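Local coordinates for protein DnaJ homolog subfamily C member 10 (Mus musculus, PDB 3APQ) that reduces disulfide bonds in the endoplasmic reticulum, serving both the correct folding of proteins and the degradation of misfolded ones, at residues A[83-86]-A[87-91]; A[126-129]-A[130-133]. All coordinates share one frame; numbering follows the deposited sequence.

Interaction 1: residues A[83-86]-A[87-91]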
ATOM      1  N   TRP A  83       3.016 -13.384 -12.284  1.00 18.26           N
ATOM      2  CA  TRP A  83       3.913 -12.310 -12.703  1.00 17.35           C
ATOM      3  C   TRP A  83       3.125 -11.027 -12.963  1.00 17.52           C
ATOM      4  O   TRP A  83       3.578  -9.934 -12.611  1.00 16.33           O
ATOM      5  CB  TRP A  83       4.656 -12.685 -13.972  1.00 17.96           C
ATOM      6  CG  TRP A  83       5.681 -11.694 -14.437  1.00 15.15           C
ATOM      7  CD1 TRP A  83       7.017 -11.679 -14.103  1.00 15.23           C
ATOM      8  CD2 TRP A  83       5.484 -10.648 -15.382  1.00 17.54           C
ATOM      9  NE1 TRP A  83       7.645 -10.631 -14.750  1.00 15.49           N
ATOM     10  CE2 TRP A  83       6.737 -10.000 -15.555  1.00 15.06           C
ATOM     11  CE3 TRP A  83       4.349 -10.150 -16.078  1.00 14.58           C
ATOM     12  CZ2 TRP A  83       6.904  -8.887 -16.394  1.00 17.98           C
ATOM     13  CZ3 TRP A  83       4.534  -9.045 -16.923  1.00 18.94           C
ATOM     14  CH2 TRP A  83       5.784  -8.416 -17.048  1.00 17.94           C
ATOM     15  N   SER A  84       1.994 -11.165 -13.630  1.00 18.13           N
ATOM     16  CA  SER A  84       1.140 -10.030 -13.962  1.00 19.55           C
ATOM     17  C   SER A  84       0.685  -9.272 -12.702  1.00 18.81           C
ATOM     18  O   SER A  84       0.617  -8.047 -12.688  1.00 18.48           O
ATOM     19  CB  SER A  84      -0.115 -10.531 -14.694  1.00 21.12           C
ATOM     20  OG  SER A  84      -0.773  -9.387 -15.179  1.00 28.67           O
ATOM     21  N   TYR A  85       0.319 -10.015 -11.676  1.00 17.94           N
ATOM     22  CA  TYR A  85       0.005  -9.402 -10.401  1.00 16.83           C
ATOM     23  C   TYR A  85       1.166  -8.518  -9.925  1.00 15.81           C
ATOM     24  O   TYR A  85       0.928  -7.388  -9.492  1.00 14.81           O
ATOM     25  CB  TYR A  85      -0.295 -10.476  -9.332  1.00 17.33           C
ATOM     26  CG  TYR A  85      -0.501  -9.903  -7.935  1.00 17.36           C
ATOM     27  CD1 TYR A  85      -1.773  -9.570  -7.481  1.00 21.69           C
ATOM     28  CD2 TYR A  85       0.589  -9.706  -7.072  1.00 20.44           C
ATOM     29  CE1 TYR A  85      -1.960  -9.050  -6.205  1.00 23.67           C
ATOM     30  CE2 TYR A  85       0.415  -9.195  -5.798  1.00 21.40           C
ATOM     31  CZ  TYR A  85      -0.857  -8.847  -5.388  1.00 24.33           C
ATOM     32  OH  TYR A  85      -1.011  -8.357  -4.132  1.00 28.41           O
ATOM     33  N   TYR A  86       2.416  -9.007  -9.971  1.00 15.54           N
ATOM     34  CA  TYR A  86       3.540  -8.176  -9.482  1.00 13.45           C
ATOM     35  C   TYR A  86       3.809  -7.012 -10.426  1.00 15.32           C
ATOM     36  O   TYR A  86       4.242  -5.934 -10.009  1.00 13.92           O
ATOM     37  CB  TYR A  86       4.812  -9.002  -9.242  1.00 14.62           C
ATOM     38  CG  TYR A  86       4.553 -10.011  -8.164  1.00 13.70           C
ATOM     39  CD1 TYR A  86       4.308  -9.614  -6.842  1.00 19.45           C
ATOM     40  CD2 TYR A  86       4.473 -11.365  -8.487  1.00 16.25           C
ATOM     41  CE1 TYR A  86       4.015 -10.572  -5.845  1.00 18.16           C
ATOM     42  CE2 TYR A  86       4.197 -12.318  -7.505  1.00 16.90           C
ATOM     43  CZ  TYR A  86       3.941 -11.911  -6.202  1.00 20.45           C
ATOM     44  OH  TYR A  86       3.673 -12.885  -5.284  1.00 19.94           O
ATOM     45  N   ARG A  87       3.549  -7.232 -11.715  1.00 13.66           N
ATOM     46  CA  ARG A  87       3.900  -6.212 -12.676  1.00 15.50           C
ATOM     47  C   ARG A  87       2.935  -5.057 -12.591  1.00 16.01           C
ATOM     48  O   ARG A  87       3.343  -3.926 -12.720  1.00 17.42           O
ATOM     49  CB  ARG A  87       3.889  -6.833 -14.111  1.00 14.98           C
ATOM     50  CG  ARG A  87       4.119  -5.758 -15.241  1.00 18.63           C
ATOM     51  CD  ARG A  87       5.544  -5.192 -15.183  1.00 19.12           C
ATOM     52  NE  ARG A  87       5.722  -4.136 -16.205  1.00 19.42           N
ATOM     53  CZ  ARG A  87       5.208  -2.925 -16.138  1.00 18.08           C
ATOM     54  NH1 ARG A  87       4.499  -2.557 -15.067  1.00 21.12           N
ATOM     55  NH2 ARG A  87       5.417  -2.043 -17.107  1.00 20.82           N
ATOM     56  N   TYR A  88       1.629  -5.331 -12.402  1.00 17.35           N
ATOM     57  CA  TYR A  88       0.638  -4.287 -12.552  1.00 17.48           C
ATOM     58  C   TYR A  88      -0.228  -4.052 -11.296  1.00 18.50           C
ATOM     59  O   TYR A  88      -0.902  -3.029 -11.240  1.00 18.41           O
ATOM     60  CB  TYR A  88      -0.313  -4.595 -13.702  1.00 18.72           C
ATOM     61  CG  TYR A  88       0.356  -4.586 -15.070  1.00 17.28           C
ATOM     62  CD1 TYR A  88       0.785  -3.378 -15.656  1.00 22.26           C
ATOM     63  CD2 TYR A  88       0.577  -5.758 -15.745  1.00 17.10           C
ATOM     64  CE1 TYR A  88       1.414  -3.366 -16.956  1.00 20.44           C
ATOM     65  CE2 TYR A  88       1.216  -5.779 -17.046  1.00 19.57           C
ATOM     66  CZ  TYR A  88       1.625  -4.565 -17.625  1.00 21.67           C
ATOM     67  OH  TYR A  88       2.240  -4.537 -18.874  1.00 20.66           O
ATOM     68  N   ASP A  89      -0.197  -4.977 -10.320  1.00 18.22           N
ATOM     69  CA  ASP A  89      -1.195  -4.912  -9.217  1.00 18.11           C
ATOM     70  C   ASP A  89      -0.572  -4.921  -7.818  1.00 17.16           C
ATOM     71  O   ASP A  89      -1.224  -5.318  -6.844  1.00 15.66           O
ATOM     72  CB  ASP A  89      -2.212  -6.072  -9.322  1.00 16.23           C
ATOM     73  CG  ASP A  89      -3.583  -5.714  -8.680  1.00 20.37           C
ATOM     74  OD1 ASP A  89      -3.883  -4.531  -8.377  1.00 22.07           O
ATOM     75  OD2 ASP A  89      -4.361  -6.629  -8.450  1.00 23.75           O
ATOM     76  N   PHE A  90       0.686  -4.500  -7.754  1.00 16.75           N
ATOM     77  CA  PHE A  90       1.497  -4.626  -6.546  1.00 16.21           C
ATOM     78  C   PHE A  90       2.193  -3.286  -6.262  1.00 16.77           C
ATOM     79  O   PHE A  90       2.814  -2.722  -7.158  1.00 16.74           O
ATOM     80  CB  PHE A  90       2.521  -5.746  -6.740  1.00 16.63           C
ATOM     81  CG  PHE A  90       3.333  -5.983  -5.528  1.00 18.43           C
ATOM     82  CD1 PHE A  90       2.797  -6.672  -4.434  1.00 18.37           C
ATOM     83  CD2 PHE A  90       4.619  -5.441  -5.427  1.00 21.29           C
ATOM     84  CE1 PHE A  90       3.567  -6.893  -3.280  1.00 21.29           C
ATOM     85  CE2 PHE A  90       5.407  -5.632  -4.274  1.00 20.28           C
ATOM     86  CZ  PHE A  90       4.880  -6.373  -3.192  1.00 21.51           C
ATOM     87  N   GLY A  91       2.061  -2.775  -5.038  1.00 15.58           N
ATOM     88  CA  GLY A  91       2.694  -1.487  -4.675  1.00 15.92           C
ATOM     89  C   GLY A  91       2.275  -0.372  -5.617  1.00 16.33           C
ATOM     90  O   GLY A  91       3.110   0.381  -6.124  1.00 15.31           O
TER
HETATM   91  O   HOH W   1      -1.413  -5.692  -4.062  1.00 28.77           O
HETATM   92  O   HOH W   2       2.767  -3.334  -9.746  1.00 15.94           O
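Over one face of the Trp83 indole lies Arg87, one helical turn on: its CB sits 3.8 Å from the centroid of the Trp83 six-membered ring, a CH-pi contact 20° off the ring normal. CG and CD of Arg87 follow along the rim at CZ3 and CH2. The same CG lies over a face of the Tyr88 ring, and Tyr88 CE1 meets one face of the guanidinium. The Tyr86 ring presents its edge to one face of Phe90, an edge-to-face pair with planes at 69° and Tyr86 CD1 4.0 Å from Phe90 CG. Tyr85 CD2 lies over one face of Tyr86, while Tyr86 CD1 is at the edge of the Tyr85 ring, in its plane. Above one face of Tyr85, toward the rim, sits Asp89 O. With CG anti to the backbone N (chi1 174°), the Tyr85 ring extends toward the helix end, where CE2 packs 3.7 Å from Phe90 CD1. A tyrosine suits this place because its OH also reaches water 1, which donates to Asp89 O. Replacing Tyr85 with an alanine is likely to leave that water without its phenolic partner and to open a gap beside Phe90. Asp89 N bonds to Tyr85 O (2.8 Å), closing the last turn. Water 2, within bonding distance of Tyr86 O and Phe90 O, links the helix end to the loop. Short helix 83-88 thus lies between two domains. On the J-domain side, Trp83 NE1 bonds to Leu28 O of helix 16-30, Tyr86 meets Phe23, and Phe90 meets Tyr52 of helix 41-55; toward the thioredoxin domain, Tyr85 touches Pro124 and Asp89 bonds to Gly125 N and His130 NE2.

Interaction 2: residues A[126-129]-A[130-133]; sequences CSHC and HDLA
The redox-active CxxC motif of the protein's first thioredoxin domain opens helix 127-142, with Cys126 at the N-cap and Cys129 within the first turn. Here the pair is oxidised, the two SG atoms joined in a disulfide. The turn that carries it is held by successive i to i+4 bonds: His130 N donates to Cys126 O at 3.0 Å, and Asp131, Leu132 and Ala133 repeat the pattern on Ser127, His128 and Cys129. His130 has two conformers; in the one described, Cys126 O lies at the edge of the imidazole, in its plane, 3.4 Å from CD2, and the far nitrogen, NE2, has Asp89 as its partner. On the exposed side of the helix, Asp131 has CG anti to its carbonyl carbon (chi1 -79°), which turns the carboxylate back toward the first turn. Its OD1 comes to 3.3 Å from Ser127 O, two acceptors with no hydrogen bond between them. Water 3 joins the carboxylate to His128: the water lies in the imidazole plane 2.8 Å from His128 ND1, and gives a weak bond to Asp131 OD2 at 3.3 Å. Polar residues suit this solvent-facing flank, whereas Cys129 and Leu132 are buried, touching Tyr122 and Asn120 of strand 117-122 respectively. The small methyl of Ala133 touches Tyr93. In this oxidised state the disulfide ties the N-cap residue to the first turn of helix 127-142, and the reversible opening and closing of that bond is the redox chemistry of the motif.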
ATOM      1  N   CYS A 126      -8.933  -5.284  -8.557  1.00 19.34           N
ATOM      2  CA  CYS A 126     -10.142  -4.461  -8.578  1.00 18.49           C
ATOM      3  C   CYS A 126     -10.060  -3.577  -9.812  1.00 18.15           C
ATOM      4  O   CYS A 126      -9.163  -2.702  -9.921  1.00 16.57           O
ATOM      5  CB  CYS A 126     -10.201  -3.636  -7.299  1.00 18.52           C
ATOM      6  SG  CYS A 126     -11.369  -2.241  -7.230  1.00 23.92           S
ATOM      7  N   SER A 127     -10.931  -3.865 -10.777  1.00 17.76           N
ATOM      8  CA  SER A 127     -10.906  -3.184 -12.083  0.70 18.67           C
ATOM      9  C   SER A 127     -11.217  -1.701 -11.924  1.00 18.44           C
ATOM     10  O   SER A 127     -10.589  -0.877 -12.579  1.00 19.23           O
ATOM     11  CB  SER A 127     -11.887  -3.838 -13.071  0.70 21.00           C
ATOM     12  OG  SER A 127     -11.778  -3.269 -14.360  0.70 20.92           O
ATOM     13  N   HIS A 128     -12.173  -1.368 -11.051  1.00 16.38           N
ATOM     14  CA  HIS A 128     -12.508   0.067 -10.810  1.00 19.18           C
ATOM     15  C   HIS A 128     -11.388   0.859 -10.128  1.00 17.79           C
ATOM     16  O   HIS A 128     -11.206   2.090 -10.394  1.00 18.52           O
ATOM     17  CB  HIS A 128     -13.789   0.214  -9.997  1.00 20.88           C
ATOM     18  CG  HIS A 128     -15.027  -0.245 -10.718  1.00 24.30           C
ATOM     19  ND1 HIS A 128     -15.555   0.428 -11.795  1.00 29.35           N
ATOM     20  CD2 HIS A 128     -15.859  -1.296 -10.489  1.00 31.15           C
ATOM     21  CE1 HIS A 128     -16.661  -0.181 -12.199  1.00 32.76           C
ATOM     22  NE2 HIS A 128     -16.865  -1.238 -11.424  1.00 31.71           N
ATOM     23  N   CYS A 129     -10.626   0.157  -9.287  1.00 17.27           N
ATOM     24  CA  CYS A 129      -9.425   0.712  -8.652  1.00 16.12           C
ATOM     25  C   CYS A 129      -8.386   0.990  -9.735  1.00 16.20           C
ATOM     26  O   CYS A 129      -7.795   2.070  -9.729  1.00 15.80           O
ATOM     27  CB  CYS A 129      -8.878  -0.254  -7.568  1.00 15.35           C
ATOM     28  SG  CYS A 129     -10.120  -0.630  -6.285  1.00 18.65           S
ATOM     29  N   HIS A 130      -8.158   0.057 -10.658  1.00 16.98           N
ATOM     30  CA  HIS A 130      -7.191   0.330 -11.708  0.50 17.51           C
ATOM     31  C   HIS A 130      -7.624   1.458 -12.622  1.00 18.23           C
ATOM     32  O   HIS A 130      -6.771   2.242 -13.139  1.00 17.94           O
ATOM     33  CB  HIS A 130      -6.828  -0.941 -12.483  0.50 18.41           C
ATOM     34  CG  HIS A 130      -5.770  -1.744 -11.791  0.50 19.41           C
ATOM     35  ND1 HIS A 130      -4.455  -1.760 -12.208  0.50 21.44           N
ATOM     36  CD2 HIS A 130      -5.817  -2.495 -10.667  0.50 19.52           C
ATOM     37  CE1 HIS A 130      -3.742  -2.505 -11.374  0.50 19.09           C
ATOM     38  NE2 HIS A 130      -4.541  -2.951 -10.429  0.50 18.92           N
ATOM     39  N   ASP A 131      -8.925   1.576 -12.814  1.00 17.55           N
ATOM     40  CA  ASP A 131      -9.421   2.595 -13.679  1.00 19.08           C
ATOM     41  C   ASP A 131      -9.151   3.959 -13.072  1.00 18.21           C
ATOM     42  O   ASP A 131      -8.840   4.897 -13.796  1.00 18.25           O
ATOM     43  CB  ASP A 131     -10.941   2.445 -13.875  1.00 20.43           C
ATOM     44  CG  ASP A 131     -11.315   1.348 -14.879  1.00 25.71           C
ATOM     45  OD1 ASP A 131     -10.409   0.751 -15.498  1.00 29.17           O
ATOM     46  OD2 ASP A 131     -12.533   1.079 -15.039  1.00 27.68           O
ATOM     47  N   LEU A 132      -9.323   4.058 -11.765  1.00 15.99           N
ATOM     48  CA  LEU A 132      -9.145   5.295 -10.999  1.00 15.98           C
ATOM     49  C   LEU A 132      -7.644   5.674 -10.793  1.00 15.61           C
ATOM     50  O   LEU A 132      -7.288   6.844 -10.764  1.00 16.39           O
ATOM     51  CB  LEU A 132      -9.862   5.172  -9.658  1.00 13.38           C
ATOM     52  CG  LEU A 132      -9.540   6.272  -8.666  1.00 16.00           C
ATOM     53  CD1 LEU A 132     -10.076   7.646  -9.167  1.00 17.78           C
ATOM     54  CD2 LEU A 132     -10.144   5.947  -7.265  1.00 16.28           C
ATOM     55  N   ALA A 133      -6.780   4.681 -10.688  1.00 15.66           N
ATOM     56  CA  ALA A 133      -5.350   4.935 -10.428  1.00 14.95           C
ATOM     57  C   ALA A 133      -4.682   6.098 -11.187  1.00 15.83           C
ATOM     58  O   ALA A 133      -4.074   6.951 -10.568  1.00 15.37           O
ATOM     59  CB  ALA A 133      -4.538   3.663 -10.525  1.00 16.52           C
TER
HETATM   60  O   HOH W   3     -14.681   2.734 -13.098  1.00 33.79           O

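Interaction 1 comes first along the chain, on helix 83-88 and the turn that leaves it, and interaction 2 follows at the start of helix 127-142, within the beta-alpha-beta unit formed with strands 117-122 and 148-153. Their centres are about 13 Å apart, yet they meet directly through Asp89 and one conformer of His130. The helix between the J domain and the first thioredoxin domain is thereby joined to the helix that carries redox-active cysteines, consistent with a defined placement of the two domains in this fragment. Thioredoxin domains 3 and 4, absent here, are the primary reductase domains of the whole protein, so its reductase function is not this domain's alone.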